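Local coordinates for protein HslVU complex proteolytic subunit, putative (PDB 4HNZ) that forms the proteolytic half of the mitochondrial HslVU complex, cleaving substrates that HslU has unfolded and so regulating PIF2 helicase levels and mitochondrial DNA replication, at residues A[13-21]-A[29-37]; A[125-134]-A[152-163]. All blocks are in the same frame, centred on the assembly; numbering follows the deposited sequence.

Contact 1: A[13-21]-A[29-37]; sequences VLLGDRQVT and KSSACKLRR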
loop_
_atom_site.group_PDB
_atom_site.type_symbol
_atom_site.label_atom_id
_atom_site.label_comp_id
_atom_site.label_asym_id
_atom_site.label_seq_id
_atom_site.Cartn_x
_atom_site.Cartn_y
_atom_site.Cartn_z
ATOM N N VAL A 13 -22.176 38.635 -6.371
ATOM C CA VAL A 13 -21.144 38.504 -7.370
ATOM C C VAL A 13 -20.599 37.089 -7.318
ATOM O O VAL A 13 -20.707 36.396 -6.310
ATOM C CB VAL A 13 -20.005 39.536 -7.185
ATOM C CG1 VAL A 13 -20.550 40.969 -7.171
ATOM C CG2 VAL A 13 -19.243 39.265 -5.900
ATOM N N LEU A 14 -20.065 36.659 -8.454
ATOM C CA LEU A 14 -19.464 35.362 -8.636
ATOM C C LEU A 14 -18.185 35.581 -9.380
ATOM O O LEU A 14 -18.161 36.196 -10.428
ATOM C CB LEU A 14 -20.404 34.443 -9.428
ATOM C CG LEU A 14 -19.902 33.015 -9.626
ATOM C CD1 LEU A 14 -19.880 32.260 -8.315
ATOM C CD2 LEU A 14 -20.780 32.231 -10.625
ATOM N N LEU A 15 -17.104 35.079 -8.794
ATOM C CA LEU A 15 -15.811 35.287 -9.337
ATOM C C LEU A 15 -15.114 33.941 -9.444
ATOM O O LEU A 15 -15.279 33.095 -8.563
ATOM C CB LEU A 15 -14.959 36.163 -8.426
ATOM C CG LEU A 15 -15.121 37.662 -8.608
ATOM C CD1 LEU A 15 -16.495 38.054 -8.084
ATOM C CD2 LEU A 15 -14.033 38.442 -7.862
ATOM N N GLY A 16 -14.292 33.787 -10.470
ATOM C CA GLY A 16 -13.454 32.605 -10.636
ATOM C C GLY A 16 -12.109 32.929 -11.228
ATOM O O GLY A 16 -11.981 33.839 -12.032
ATOM N N ASP A 17 -11.118 32.179 -10.829
ATOM C CA ASP A 17 -9.800 32.386 -11.405
ATOM C C ASP A 17 -9.756 31.731 -12.801
ATOM O O ASP A 17 -10.723 31.121 -13.237
ATOM C CB ASP A 17 -8.693 31.891 -10.476
ATOM C CG ASP A 17 -8.453 30.416 -10.606
ATOM O OD1 ASP A 17 -9.416 29.633 -10.323
ATOM O OD2 ASP A 17 -7.320 30.010 -11.003
ATOM N N ARG A 18 -8.585 31.777 -13.425
ATOM C CA ARG A 18 -8.459 31.310 -14.783
ATOM C C ARG A 18 -7.339 30.311 -15.015
ATOM O O ARG A 18 -6.993 30.024 -16.190
ATOM C CB ARG A 18 -8.310 32.525 -15.743
ATOM C CG ARG A 18 -9.369 33.628 -15.583
ATOM C CD ARG A 18 -9.149 34.873 -16.488
ATOM N NE ARG A 18 -10.106 34.752 -17.575
ATOM C CZ ARG A 18 -9.886 34.846 -18.876
ATOM N NH1 ARG A 18 -8.705 35.195 -19.376
ATOM N NH2 ARG A 18 -10.878 34.615 -19.676
ATOM N N GLN A 19 -6.798 29.723 -13.952
ATOM C CA GLN A 19 -5.680 28.784 -14.095
ATOM C C GLN A 19 -6.160 27.389 -14.335
ATOM O O GLN A 19 -6.934 26.871 -13.589
ATOM C CB GLN A 19 -4.798 28.798 -12.841
ATOM C CG GLN A 19 -3.546 27.938 -12.934
ATOM C CD GLN A 19 -2.662 28.139 -11.726
ATOM O OE1 GLN A 19 -2.268 29.240 -11.487
ATOM N NE2 GLN A 19 -2.316 27.086 -10.992
ATOM N N VAL A 20 -5.632 26.711 -15.330
ATOM C CA VAL A 20 -5.823 25.255 -15.433
ATOM C C VAL A 20 -4.499 24.557 -15.198
ATOM O O VAL A 20 -3.483 24.854 -15.852
ATOM C CB VAL A 20 -6.340 24.857 -16.816
ATOM C CG1 VAL A 20 -6.489 23.320 -16.923
ATOM C CG2 VAL A 20 -7.686 25.537 -17.108
ATOM N N THR A 21 -4.518 23.600 -14.295
ATOM C CA THR A 21 -3.332 22.894 -13.892
ATOM C C THR A 21 -3.419 21.462 -14.285
ATOM O O THR A 21 -4.402 20.823 -13.980
ATOM C CB THR A 21 -3.161 22.942 -12.328
ATOM O OG1 THR A 21 -3.294 24.298 -11.866
ATOM C CG2 THR A 21 -1.783 22.398 -11.906
ATOM N N LYS A 29 -2.851 26.419 -18.873
ATOM C CA LYS A 29 -3.568 27.581 -19.380
ATOM C C LYS A 29 -3.777 28.556 -18.252
ATOM O O LYS A 29 -4.096 28.164 -17.150
ATOM C CB LYS A 29 -4.897 27.165 -19.947
ATOM C CG LYS A 29 -5.597 28.270 -20.688
ATOM C CD LYS A 29 -6.724 27.754 -21.606
ATOM C CE LYS A 29 -7.473 28.868 -22.349
ATOM N NZ LYS A 29 -6.577 29.536 -23.329
ATOM N N SER A 30 -3.533 29.844 -18.521
ATOM C CA SER A 30 -3.738 30.882 -17.535
ATOM C C SER A 30 -4.942 31.810 -17.823
ATOM O O SER A 30 -5.157 32.752 -17.107
ATOM C CB SER A 30 -2.476 31.688 -17.363
ATOM O OG SER A 30 -2.194 32.378 -18.576
ATOM N N SER A 31 -5.712 31.518 -18.867
ATOM C CA SER A 31 -6.813 32.351 -19.300
ATOM C C SER A 31 -8.073 31.541 -19.544
ATOM O O SER A 31 -8.812 31.842 -20.458
ATOM C CB SER A 31 -6.377 33.014 -20.608
ATOM O OG SER A 31 -6.012 32.012 -21.538
ATOM N N ALA A 32 -8.311 30.497 -18.763
ATOM C CA ALA A 32 -9.549 29.714 -18.915
ATOM C C ALA A 32 -10.713 30.347 -18.156
ATOM O O ALA A 32 -10.569 30.669 -16.970
ATOM C CB ALA A 32 -9.343 28.314 -18.381
ATOM N N CYS A 33 -11.904 30.394 -18.753
ATOM C CA CYS A 33 -13.049 30.936 -18.080
ATOM C C CYS A 33 -13.786 29.820 -17.326
ATOM O O CYS A 33 -14.084 28.780 -17.877
ATOM C CB CYS A 33 -13.987 31.619 -19.094
ATOM S SG CYS A 33 -15.268 32.560 -18.205
ATOM N N LYS A 34 -14.112 30.047 -16.069
ATOM C CA LYS A 34 -14.725 29.005 -15.263
ATOM C C LYS A 34 -16.146 29.381 -14.834
ATOM O O LYS A 34 -16.739 28.691 -14.008
ATOM C CB LYS A 34 -13.868 28.724 -14.016
ATOM C CG LYS A 34 -12.497 28.208 -14.346
ATOM C CD LYS A 34 -11.662 28.031 -13.119
ATOM C CE LYS A 34 -10.238 27.696 -13.535
ATOM N NZ LYS A 34 -9.318 27.727 -12.365
ATOM N N LEU A 35 -16.690 30.450 -15.422
ATOM C CA LEU A 35 -18.067 30.880 -15.167
ATOM C C LEU A 35 -18.893 30.720 -16.413
ATOM O O LEU A 35 -18.387 30.854 -17.512
ATOM C CB LEU A 35 -18.097 32.335 -14.762
ATOM C CG LEU A 35 -17.104 32.725 -13.663
ATOM C CD1 LEU A 35 -17.353 34.163 -13.261
ATOM C CD2 LEU A 35 -17.236 31.821 -12.455
ATOM N N ARG A 36 -20.165 30.400 -16.268
ATOM C CA ARG A 36 -21.054 30.375 -17.411
ATOM C C ARG A 36 -22.346 31.055 -17.037
ATOM O O ARG A 36 -22.820 30.954 -15.890
ATOM C CB ARG A 36 -21.335 28.950 -17.849
ATOM C CG ARG A 36 -20.161 28.182 -18.419
ATOM C CD ARG A 36 -19.659 28.720 -19.757
ATOM N NE ARG A 36 -18.583 27.844 -20.276
ATOM C CZ ARG A 36 -17.302 27.853 -19.869
ATOM N NH1 ARG A 36 -16.865 28.702 -18.942
ATOM N NH2 ARG A 36 -16.437 27.002 -20.397
ATOM N N ARG A 37 -22.867 31.790 -17.985
ATOM C CA ARG A 37 -24.158 32.392 -17.881
ATOM C C ARG A 37 -25.084 31.311 -18.433
ATOM O O ARG A 37 -24.937 30.930 -19.565
ATOM C CB ARG A 37 -24.166 33.622 -18.785
ATOM C CG ARG A 37 -25.369 34.541 -18.666
ATOM C CD ARG A 37 -25.040 35.779 -17.858
ATOM N NE ARG A 37 -26.239 36.328 -17.235
ATOM C CZ ARG A 37 -26.237 37.272 -16.304
ATOM N NH1 ARG A 37 -25.099 37.812 -15.868
ATOM N NH2 ARG A 37 -27.385 37.676 -15.788
HETATM O O HOH W 1 -13.017 32.174 -14.744
#
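K34 reaches across to D17 and Q19 beside the N-terminal threonine of a proteasome-type Ntn-hydrolase fold. V20 and K29 pair within the hairpin of strands 11-22 and 26-29; strand 13-17 then faces strand 35-37 of the second sheet, axes 8.6 Å apart at 138°. The tight part is the polar knot at K34. The lysine runs extended beyond CG, its CD passing 3.2 Å from D17 O, and delivers NZ to two oxygens: D17 OD1, a 2.8 Å salt bridge met 41° out of the carboxylate plane, and the backbone O of Q19. The same NZ is hydrogen-bonded to T1 OG1, the active-site threonine by similarity, which places K34 in the probable catalytic centre. With CG between its backbone N and carbonyl carbon (chi1 83°), D17 brings its carboxylate back to the lysine; OD2 closes an Asx turn by accepting from Q19 N. Backbone bonds pin the loop on the far side of the knot: A32 N to R18 O, and V20 N to K29 O at 2.8 Å, the latter in an antiparallel hydrogen-bonded pair whose return bond is weak. V20 CG2 meets A32 CB at 3.5 Å.

On the partly exposed side, R18, K29 and S31 turn their polar ends to partners outside the two segments. The R18 guanidinium has S31 O 3.2 Å above one face, offset toward its perimeter, with A32 C on the same face, while NE is salt-bridged to D168. K29 NZ turns away toward T114 of a neighbouring subunit. At the opposite, buried end, L14 and L35 merely slide past each other, with CD2 to CD2 at 4.0 Å. Between these ends a single water accepts from K34 N and also hydrogen-bonds D17 O.

Contact 2: A[125-134]-A[152-163]; sequences SGGTFAKAAA and AMRIATDIDVFS. With MG (magnesium ion), chain M.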
loop_
_atom_site.group_PDB
_atom_site.type_symbol
_atom_site.label_atom_id
_atom_site.label_comp_id
_atom_site.label_asym_id
_atom_site.label_seq_id
_atom_site.Cartn_x
_atom_site.Cartn_y
_atom_site.Cartn_z
ATOM N N SER A 125 -9.639 24.311 -4.564
ATOM C CA SER A 125 -8.490 24.313 -3.697
ATOM C C SER A 125 -8.319 25.629 -2.984
ATOM O O SER A 125 -7.780 25.670 -1.895
ATOM C CB SER A 125 -7.220 24.020 -4.541
ATOM O OG SER A 125 -7.174 24.867 -5.699
ATOM N N GLY A 126 -8.700 26.744 -3.596
ATOM C CA GLY A 126 -8.529 28.042 -2.919
ATOM C C GLY A 126 -9.764 28.589 -2.203
ATOM O O GLY A 126 -9.688 29.624 -1.513
ATOM N N GLY A 127 -10.870 27.889 -2.334
ATOM C CA GLY A 127 -12.164 28.397 -1.910
ATOM C C GLY A 127 -12.292 28.718 -0.460
ATOM O O GLY A 127 -12.855 29.724 -0.087
ATOM N N THR A 128 -11.715 27.890 0.377
ATOM C CA THR A 128 -11.807 28.125 1.782
ATOM C C THR A 128 -10.998 29.358 2.210
ATOM O O THR A 128 -11.404 30.051 3.141
ATOM C CB THR A 128 -11.393 26.876 2.577
ATOM O OG1 THR A 128 -12.231 25.774 2.144
ATOM C CG2 THR A 128 -11.713 27.059 4.078
ATOM N N PHE A 129 -9.840 29.596 1.594
ATOM C CA PHE A 129 -9.092 30.801 1.918
ATOM C C PHE A 129 -9.929 32.019 1.565
ATOM O O PHE A 129 -9.972 32.994 2.295
ATOM C CB PHE A 129 -7.737 30.812 1.177
ATOM C CG PHE A 129 -7.016 29.521 1.273
ATOM C CD1 PHE A 129 -6.919 28.866 2.474
ATOM C CD2 PHE A 129 -6.358 28.984 0.178
ATOM C CE1 PHE A 129 -6.238 27.637 2.579
ATOM C CE2 PHE A 129 -5.659 27.786 0.274
ATOM C CZ PHE A 129 -5.606 27.093 1.485
ATOM N N ALA A 130 -10.631 31.932 0.431
ATOM C CA ALA A 130 -11.391 33.047 -0.069
ATOM C C ALA A 130 -12.526 33.340 0.870
ATOM O O ALA A 130 -12.866 34.480 1.175
ATOM C CB ALA A 130 -11.903 32.722 -1.460
ATOM N N LYS A 131 -13.150 32.297 1.294
ATOM C CA LYS A 131 -14.269 32.389 2.209
ATOM C C LYS A 131 -13.859 32.988 3.534
ATOM O O LYS A 131 -14.506 33.902 4.036
ATOM C CB LYS A 131 -14.787 31.021 2.420
ATOM C CG LYS A 131 -15.784 30.971 3.495
ATOM C CD LYS A 131 -16.148 29.538 3.797
ATOM C CE LYS A 131 -17.468 29.149 3.147
ATOM N NZ LYS A 131 -17.910 27.824 3.712
ATOM N N ALA A 132 -12.718 32.572 4.062
ATOM C CA ALA A 132 -12.184 33.190 5.263
ATOM C C ALA A 132 -11.914 34.715 5.084
ATOM O O ALA A 132 -12.287 35.538 5.916
ATOM C CB ALA A 132 -10.902 32.480 5.706
ATOM N N ALA A 133 -11.302 35.083 3.990
ATOM C CA ALA A 133 -11.046 36.484 3.769
ATOM C C ALA A 133 -12.363 37.236 3.578
ATOM O O ALA A 133 -12.513 38.340 4.118
ATOM C CB ALA A 133 -10.133 36.683 2.569
ATOM N N ALA A 134 -13.287 36.700 2.801
ATOM C CA ALA A 134 -14.536 37.402 2.580
ATOM C C ALA A 134 -15.314 37.554 3.864
ATOM O O ALA A 134 -15.958 38.574 4.099
ATOM C CB ALA A 134 -15.405 36.673 1.571
ATOM N N ALA A 152 -10.846 39.245 -1.513
ATOM C CA ALA A 152 -10.779 37.892 -1.059
ATOM C C ALA A 152 -10.113 37.003 -2.092
ATOM O O ALA A 152 -9.310 36.166 -1.738
ATOM C CB ALA A 152 -12.135 37.386 -0.700
ATOM N N MET A 153 -10.367 37.252 -3.360
ATOM C CA MET A 153 -9.678 36.524 -4.417
ATOM C C MET A 153 -8.210 36.819 -4.503
ATOM O O MET A 153 -7.423 35.905 -4.815
ATOM C CB MET A 153 -10.283 36.809 -5.789
ATOM C CG MET A 153 -11.679 36.307 -5.996
ATOM S SD MET A 153 -11.831 34.507 -6.074
ATOM C CE MET A 153 -11.186 34.176 -7.715
ATOM N N ARG A 154 -7.809 38.060 -4.337
ATOM C CA ARG A 154 -6.372 38.380 -4.369
ATOM C C ARG A 154 -5.680 37.607 -3.267
ATOM O O ARG A 154 -4.639 37.003 -3.487
ATOM C CB ARG A 154 -6.080 39.882 -4.211
ATOM C CG ARG A 154 -4.573 40.263 -4.115
ATOM C CD ARG A 154 -3.823 40.336 -5.473
ATOM N NE ARG A 154 -4.531 41.005 -6.627
ATOM C CZ ARG A 154 -5.027 42.292 -6.667
ATOM N NH1 ARG A 154 -4.955 43.088 -5.589
ATOM N NH2 ARG A 154 -5.626 42.809 -7.781
ATOM N N ILE A 155 -6.289 37.585 -2.097
ATOM C CA ILE A 155 -5.719 36.893 -0.970
ATOM C C ILE A 155 -5.704 35.387 -1.143
ATOM O O ILE A 155 -4.633 34.746 -0.925
ATOM C CB ILE A 155 -6.447 37.270 0.348
ATOM C CG1 ILE A 155 -6.089 38.722 0.676
ATOM C CG2 ILE A 155 -6.050 36.347 1.493
ATOM C CD1 ILE A 155 -7.014 39.334 1.670
ATOM N N ALA A 156 -6.811 34.815 -1.578
ATOM C CA ALA A 156 -6.893 33.377 -1.708
ATOM C C ALA A 156 -5.963 32.888 -2.780
ATOM O O ALA A 156 -5.291 31.864 -2.619
ATOM C CB ALA A 156 -8.313 32.946 -1.995
ATOM N N THR A 157 -5.954 33.568 -3.915
ATOM C CA THR A 157 -5.157 33.101 -5.064
ATOM C C THR A 157 -3.673 33.330 -4.900
ATOM O O THR A 157 -2.866 32.584 -5.481
ATOM C CB THR A 157 -5.656 33.662 -6.409
ATOM O OG1 THR A 157 -5.530 35.082 -6.471
ATOM C CG2 THR A 157 -7.147 33.261 -6.651
ATOM N N ASP A 158 -3.299 34.298 -4.085
ATOM C CA ASP A 158 -1.897 34.411 -3.686
ATOM C C ASP A 158 -1.460 33.239 -2.855
ATOM O O ASP A 158 -0.345 32.814 -2.962
ATOM C CB ASP A 158 -1.628 35.678 -2.886
ATOM C CG ASP A 158 -1.614 36.947 -3.765
ATOM O OD1 ASP A 158 -1.596 36.797 -5.029
ATOM O OD2 ASP A 158 -1.673 38.093 -3.193
ATOM N N ILE A 159 -2.329 32.683 -2.044
ATOM C CA ILE A 159 -1.967 31.515 -1.215
ATOM C C ILE A 159 -2.024 30.165 -1.934
ATOM O O ILE A 159 -1.153 29.284 -1.722
ATOM C CB ILE A 159 -2.859 31.473 0.014
ATOM C CG1 ILE A 159 -2.496 32.654 0.936
ATOM C CG2 ILE A 159 -2.758 30.181 0.794
ATOM C CD1 ILE A 159 -3.566 32.873 2.004
ATOM N N ASP A 160 -3.052 29.978 -2.746
ATOM C CA ASP A 160 -3.284 28.736 -3.460
ATOM C C ASP A 160 -2.406 28.691 -4.721
ATOM O O ASP A 160 -2.631 29.417 -5.656
ATOM C CB ASP A 160 -4.770 28.639 -3.843
ATOM C CG ASP A 160 -5.134 27.331 -4.563
ATOM O OD1 ASP A 160 -4.376 26.333 -4.448
ATOM O OD2 ASP A 160 -6.152 27.340 -5.293
ATOM N N VAL A 161 -1.447 27.760 -4.753
ATOM C CA VAL A 161 -0.640 27.581 -5.912
ATOM C C VAL A 161 -1.457 27.134 -7.116
ATOM O O VAL A 161 -0.978 27.245 -8.232
ATOM C CB VAL A 161 0.525 26.582 -5.687
ATOM C CG1 VAL A 161 1.367 26.997 -4.487
ATOM C CG2 VAL A 161 0.044 25.153 -5.465
ATOM N N PHE A 162 -2.692 26.633 -6.889
ATOM C CA PHE A 162 -3.553 26.117 -8.001
ATOM C C PHE A 162 -4.539 27.098 -8.534
ATOM O O PHE A 162 -5.388 26.720 -9.321
ATOM C CB PHE A 162 -4.261 24.803 -7.585
ATOM C CG PHE A 162 -3.281 23.718 -7.159
ATOM C CD1 PHE A 162 -2.350 23.199 -8.067
ATOM C CD2 PHE A 162 -3.256 23.239 -5.831
ATOM C CE1 PHE A 162 -1.488 22.183 -7.687
ATOM C CE2 PHE A 162 -2.349 22.269 -5.448
ATOM C CZ PHE A 162 -1.482 21.719 -6.372
ATOM N N SER A 163 -4.418 28.350 -8.136
ATOM C CA SER A 163 -5.254 29.415 -8.660
ATOM C C SER A 163 -4.364 30.613 -9.053
ATOM O O SER A 163 -3.296 30.835 -8.436
ATOM C CB SER A 163 -6.268 29.877 -7.596
ATOM O OG SER A 163 -7.044 28.789 -7.106
HETATM MG MG MG M . -1.514 31.314 -6.855
HETATM O O HOH W 2 -0.139 30.149 -8.725
#
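S125 OG donates to D160 OD2 over 2.7 Å, arriving on the syn side of the carboxylate and 23° out of its plane. S125 OG is also hydrogen-bonded to T1 N, so the pair sits directly beside the threonine that is catalytic by similarity. D160 is placed by its own turn: CG stands anti to the backbone N (chi1 -178°), and OD1 accepts from F162 N in an Asx turn. One layer out, the magnesium ion ties the last turn of the helix, through T157 O (2.3 Å), to the D160-S163 turn, through D160 O and S163 O; its fourth ligand is a water that donates to V161 O.

Behind the turn, helices 127-134 and 152-159 run in roughly opposite directions, at 144°, with axes 8.0 Å apart, a spacing that small residues permit. A156 CB sits 3.5 Å from A130 N and close to G126 O, while A152 CB lies 3.5 Å from A130 O. Beside them I159 CG2 makes a CH-pi contact with F129, 4.0 Å from the ring centroid, and T128 of a neighbouring subunit packs on both residues. This alanine-lined helix pair flanking the N-terminal threonine belongs to a helical layer of the proteasome-type alpha-beta-beta-alpha sandwich.

Contacts 1 and 2 come in series along the chain, and their centres lie 14 Å apart. The first includes the hairpin pair of strands 11-22 and 26-29 and also sets strand 11-22 against strand 35-39 of the other sheet; the second pairs helices 127-137 and 145-159, which lie against the first of those sheets, with L15 touching M153. They meet where Q19 NE2 probably donates to V161 O (3.1 Å) and where D17 OD2 packs on S163 CA. The two contacts reach T1 from different segments. Both also touch one further subunit, consistent with the active site and the metal-bound loop lying near a subunit interface.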